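Local coordinates for switch-activating protein 1 (Schizosaccharomyces pombe, PDB 5JDK), which binds specific double-stranded DNA sequences through this N-terminal domain, acting at mating-type switching sites and at a replication fork barrier near the rRNA genes, at residues R46-L51 and C116-A121. Residues are numbered along the deposited sequence; the frame is centred on the assembly and turned at random.
Sequences RHKHEL and CDEWKA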
ATOM      1  N   ARG A  46       1.122   8.750  -1.031  1.00  6.96           N
ATOM      2  CA  ARG A  46       1.395  10.070  -1.597  1.00  6.80           C
ATOM      3  C   ARG A  46       1.069  10.117  -3.077  1.00  6.53           C
ATOM      4  O   ARG A  46       0.594  11.141  -3.582  1.00  7.83           O
ATOM      5  CB  ARG A  46       2.865  10.443  -1.382  1.00  7.49           C
ATOM      6  CG  ARG A  46       3.282  11.755  -2.036  1.00  8.02           C
ATOM      7  CD  ARG A  46       2.580  12.928  -1.381  1.00 10.91           C
ATOM      8  NE  ARG A  46       2.792  14.225  -2.031  1.00 10.70           N
ATOM      9  CZ  ARG A  46       2.021  14.726  -2.996  1.00 10.04           C
ATOM     10  NH1 ARG A  46       0.999  14.019  -3.468  1.00 10.93           N
ATOM     11  NH2 ARG A  46       2.268  15.931  -3.486  1.00 11.63           N
ATOM     12  N   HIS A  47       1.331   9.023  -3.789  1.00  7.03           N
ATOM     13  CA  HIS A  47       1.138   8.944  -5.228  1.00  6.75           C
ATOM     14  C   HIS A  47      -0.161   8.249  -5.616  1.00  7.29           C
ATOM     15  O   HIS A  47      -0.320   7.871  -6.777  1.00  7.62           O
ATOM     16  CB  HIS A  47       2.328   8.214  -5.860  1.00  8.10           C
ATOM     17  CG  HIS A  47       3.611   8.966  -5.750  1.00  8.15           C
ATOM     18  ND1 HIS A  47       4.426   8.918  -4.640  1.00  9.86           N
ATOM     19  CD2 HIS A  47       4.207   9.816  -6.617  1.00 10.29           C
ATOM     20  CE1 HIS A  47       5.470   9.708  -4.829  1.00 12.30           C
ATOM     21  NE2 HIS A  47       5.361  10.262  -6.021  1.00 13.06           N
ATOM     22  N   LYS A  48      -1.112   8.120  -4.692  1.00  6.47           N
ATOM     23  CA  LYS A  48      -2.251   7.234  -4.918  1.00  7.15           C
ATOM     24  C   LYS A  48      -3.086   7.658  -6.115  1.00  7.89           C
ATOM     25  O   LYS A  48      -3.685   6.802  -6.780  1.00  8.36           O
ATOM     26  CB  LYS A  48      -3.115   7.155  -3.658  1.00  7.38           C
ATOM     27  CG  LYS A  48      -3.887   8.422  -3.327  1.00  8.58           C
ATOM     28  CD  LYS A  48      -4.584   8.322  -1.991  1.00  8.43           C
ATOM     29  CE  LYS A  48      -5.460   9.527  -1.759  1.00 10.24           C
ATOM     30  NZ  LYS A  48      -6.163   9.434  -0.455  1.00 10.91           N
ATOM     31  N   HIS A  49      -3.161   8.954  -6.401  1.00  8.08           N
ATOM     32  CA  HIS A  49      -3.970   9.421  -7.517  1.00  9.25           C
ATOM     33  C   HIS A  49      -3.308   9.160  -8.854  1.00  8.83           C
ATOM     34  O   HIS A  49      -3.943   9.362  -9.896  1.00 11.56           O
ATOM     35  CB  HIS A  49      -4.308  10.902  -7.339  1.00 12.63           C
ATOM     36  CG  HIS A  49      -5.285  11.146  -6.229  1.00 31.38           C
ATOM     37  ND1 HIS A  49      -5.017  11.975  -5.162  1.00 42.00           N
ATOM     38  CD2 HIS A  49      -6.521  10.638  -6.009  1.00 39.14           C
ATOM     39  CE1 HIS A  49      -6.053  11.982  -4.342  1.00 41.75           C
ATOM     40  NE2 HIS A  49      -6.978  11.177  -4.832  1.00 42.45           N
ATOM     41  N   GLU A  50      -2.068   8.691  -8.848  1.00  8.83           N
ATOM     42  CA  GLU A  50      -1.375   8.350 -10.075  1.00  9.10           C
ATOM     43  C   GLU A  50      -1.676   6.943 -10.557  1.00  9.67           C
ATOM     44  O   GLU A  50      -1.426   6.661 -11.731  1.00 12.64           O
ATOM     45  CB  GLU A  50       0.136   8.545  -9.908  1.00  9.28           C
ATOM     46  CG  GLU A  50       0.492   9.984  -9.583  1.00 10.41           C
ATOM     47  CD  GLU A  50       1.971  10.242  -9.423  1.00 10.69           C
ATOM     48  OE1 GLU A  50       2.333  11.343  -8.989  1.00 15.91           O
ATOM     49  OE2 GLU A  50       2.781   9.355  -9.726  1.00 16.05           O
ATOM     50  N   LEU A  51      -2.236   6.070  -9.715  1.00  8.30           N
ATOM     51  CA  LEU A  51      -2.645   4.748 -10.170  1.00  8.41           C
ATOM     52  C   LEU A  51      -3.886   4.874 -11.049  1.00  9.11           C
ATOM     53  O   LEU A  51      -4.899   5.464 -10.648  1.00 11.06           O
ATOM     54  CB  LEU A  51      -2.912   3.824  -8.983  1.00  8.16           C
ATOM     55  CG  LEU A  51      -3.450   2.443  -9.356  1.00  8.68           C
ATOM     56  CD1 LEU A  51      -2.470   1.660 -10.222  1.00  9.44           C
ATOM     57  CD2 LEU A  51      -3.779   1.640  -8.123  1.00 10.40           C
ATOM     58  N   CYS A 116      -2.489   2.026   5.258  1.00  6.64           N
ATOM     59  CA  CYS A 116      -3.183   0.916   4.635  1.00  5.97           C
ATOM     60  C   CYS A 116      -4.665   1.225   4.432  1.00  6.42           C
ATOM     61  O   CYS A 116      -5.237   0.885   3.393  1.00  7.03           O
ATOM     62  CB  CYS A 116      -3.002  -0.344   5.475  1.00  6.32           C
ATOM     63  SG  CYS A 116      -1.314  -0.988   5.473  1.00  6.59           S
ATOM     64  N   ASP A 117      -5.312   1.850   5.412  1.00  7.03           N
ATOM     65  CA  ASP A 117      -6.711   2.229   5.246  1.00  7.41           C
ATOM     66  C   ASP A 117      -6.879   3.147   4.039  1.00  7.15           C
ATOM     67  O   ASP A 117      -7.812   2.983   3.235  1.00  7.49           O
ATOM     68  CB  ASP A 117      -7.189   2.935   6.515  1.00  9.18           C
ATOM     69  CG  ASP A 117      -8.590   3.474   6.379  1.00 15.63           C
ATOM     70  OD1 ASP A 117      -9.540   2.670   6.369  1.00 17.33           O
ATOM     71  OD2 ASP A 117      -8.740   4.706   6.258  1.00 21.17           O
ATOM     72  N   GLU A 118      -5.973   4.116   3.887  1.00  6.85           N
ATOM     73  CA  GLU A 118      -6.085   5.062   2.783  1.00  6.79           C
ATOM     74  C   GLU A 118      -5.845   4.372   1.441  1.00  6.16           C
ATOM     75  O   GLU A 118      -6.533   4.652   0.447  1.00  7.10           O
ATOM     76  CB  GLU A 118      -5.115   6.217   3.027  1.00  8.36           C
ATOM     77  CG  GLU A 118      -5.277   7.350   2.060  1.00  9.92           C
ATOM     78  CD  GLU A 118      -4.586   8.639   2.468  1.00  9.86           C
ATOM     79  OE1 GLU A 118      -4.154   8.754   3.621  1.00 12.84           O
ATOM     80  OE2 GLU A 118      -4.507   9.536   1.614  1.00 12.10           O
ATOM     81  N   TRP A 119      -4.892   3.444   1.392  1.00  6.27           N
ATOM     82  CA  TRP A 119      -4.642   2.710   0.155  1.00  6.44           C
ATOM     83  C   TRP A 119      -5.801   1.781  -0.189  1.00  6.41           C
ATOM     84  O   TRP A 119      -6.234   1.719  -1.353  1.00  7.20           O
ATOM     85  CB  TRP A 119      -3.328   1.935   0.263  1.00  6.69           C
ATOM     86  CG  TRP A 119      -2.920   1.286  -1.020  1.00  6.36           C
ATOM     87  CD1 TRP A 119      -2.607  -0.024  -1.213  1.00  6.97           C
ATOM     88  CD2 TRP A 119      -2.777   1.925  -2.305  1.00  6.16           C
ATOM     89  NE1 TRP A 119      -2.267  -0.242  -2.527  1.00  6.96           N
ATOM     90  CE2 TRP A 119      -2.370   0.937  -3.215  1.00  6.49           C
ATOM     91  CE3 TRP A 119      -2.940   3.234  -2.767  1.00  7.03           C
ATOM     92  CZ2 TRP A 119      -2.139   1.212  -4.566  1.00  6.99           C
ATOM     93  CZ3 TRP A 119      -2.708   3.504  -4.106  1.00  7.89           C
ATOM     94  CH2 TRP A 119      -2.305   2.500  -4.985  1.00  8.15           C
ATOM     95  N   LYS A 120      -6.327   1.071   0.811  1.00  6.62           N
ATOM     96  CA  LYS A 120      -7.511   0.247   0.618  1.00  6.50           C
ATOM     97  C   LYS A 120      -8.650   1.060   0.014  1.00  6.69           C
ATOM     98  O   LYS A 120      -9.358   0.591  -0.896  1.00  6.95           O
ATOM     99  CB  LYS A 120      -7.904  -0.327   1.983  1.00  7.20           C
ATOM    100  CG  LYS A 120      -9.208  -1.082   2.015  1.00  9.83           C
ATOM    101  CD  LYS A 120      -9.404  -1.737   3.371  1.00 10.66           C
ATOM    102  CE  LYS A 120     -10.752  -2.396   3.499  1.00 15.67           C
ATOM    103  NZ  LYS A 120     -10.827  -3.251   4.718  1.00 19.01           N
ATOM    104  N   ALA A 121      -8.857   2.272   0.532  1.00  6.67           N
ATOM    105  CA  ALA A 121      -9.919   3.133   0.020  1.00  7.45           C
ATOM    106  C   ALA A 121      -9.678   3.519  -1.434  1.00  6.42           C
ATOM    107  O   ALA A 121     -10.622   3.575  -2.230  1.00  7.59           O
ATOM    108  CB  ALA A 121     -10.063   4.369   0.905  1.00  8.62           C
TER
HETATM  109  O   HOH W   1      -7.698   7.010  -0.387  1.00 11.66           O
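The ammonium group of Lys48 is held by Glu118 directly through the carboxylate and, by way of a water, through the backbone oxygen. Lys48 NZ donates to Glu118 OE2 at 2.7 Å in a salt bridge, meeting the carboxylate oxygen on its anti side and 18° out of the carboxylate plane. The water lies 2.9 Å from Lys48 NZ, accepts a hydrogen bond from it and in turn donates one to Glu118 O. Lys48 CG lies between its own backbone N and carbonyl carbon (chi1 70°); from there the extended lysine chain runs on to cross the glutamate at about a right angle.

Next to this polar link the contact is apolar. Trp119, its CG anti to the backbone N (chi1 -173°), carries the six-membered ring toward the 3-10 turn. Lys48 CB abuts the ring edge close to the ring plane, 3.7 Å from Trp119 CZ3, while Leu51 CD2 approaches Trp119 CH2 obliquely at 3.6 Å. The indole thus meets Lys48, the first residue of the 3-10 turn, and Leu51, just after it, with the salt bridge on the more solvent-accessible side. Its NE1 is hydrogen-bonded to a glycerol, probably from crystallisation.

In this all-helical domain, assigned to the helix-turn-helix clan, the contact fastens the loop between helices 34-46 and 56-71 onto helix 107-131. Arg122 reinforces the join by donating to Lys48 O, and Trp119 touches Met41 and Val44 of helix 34-46, while its ring meets that of Phe59 from helix 56-71 with the planes nearly parallel.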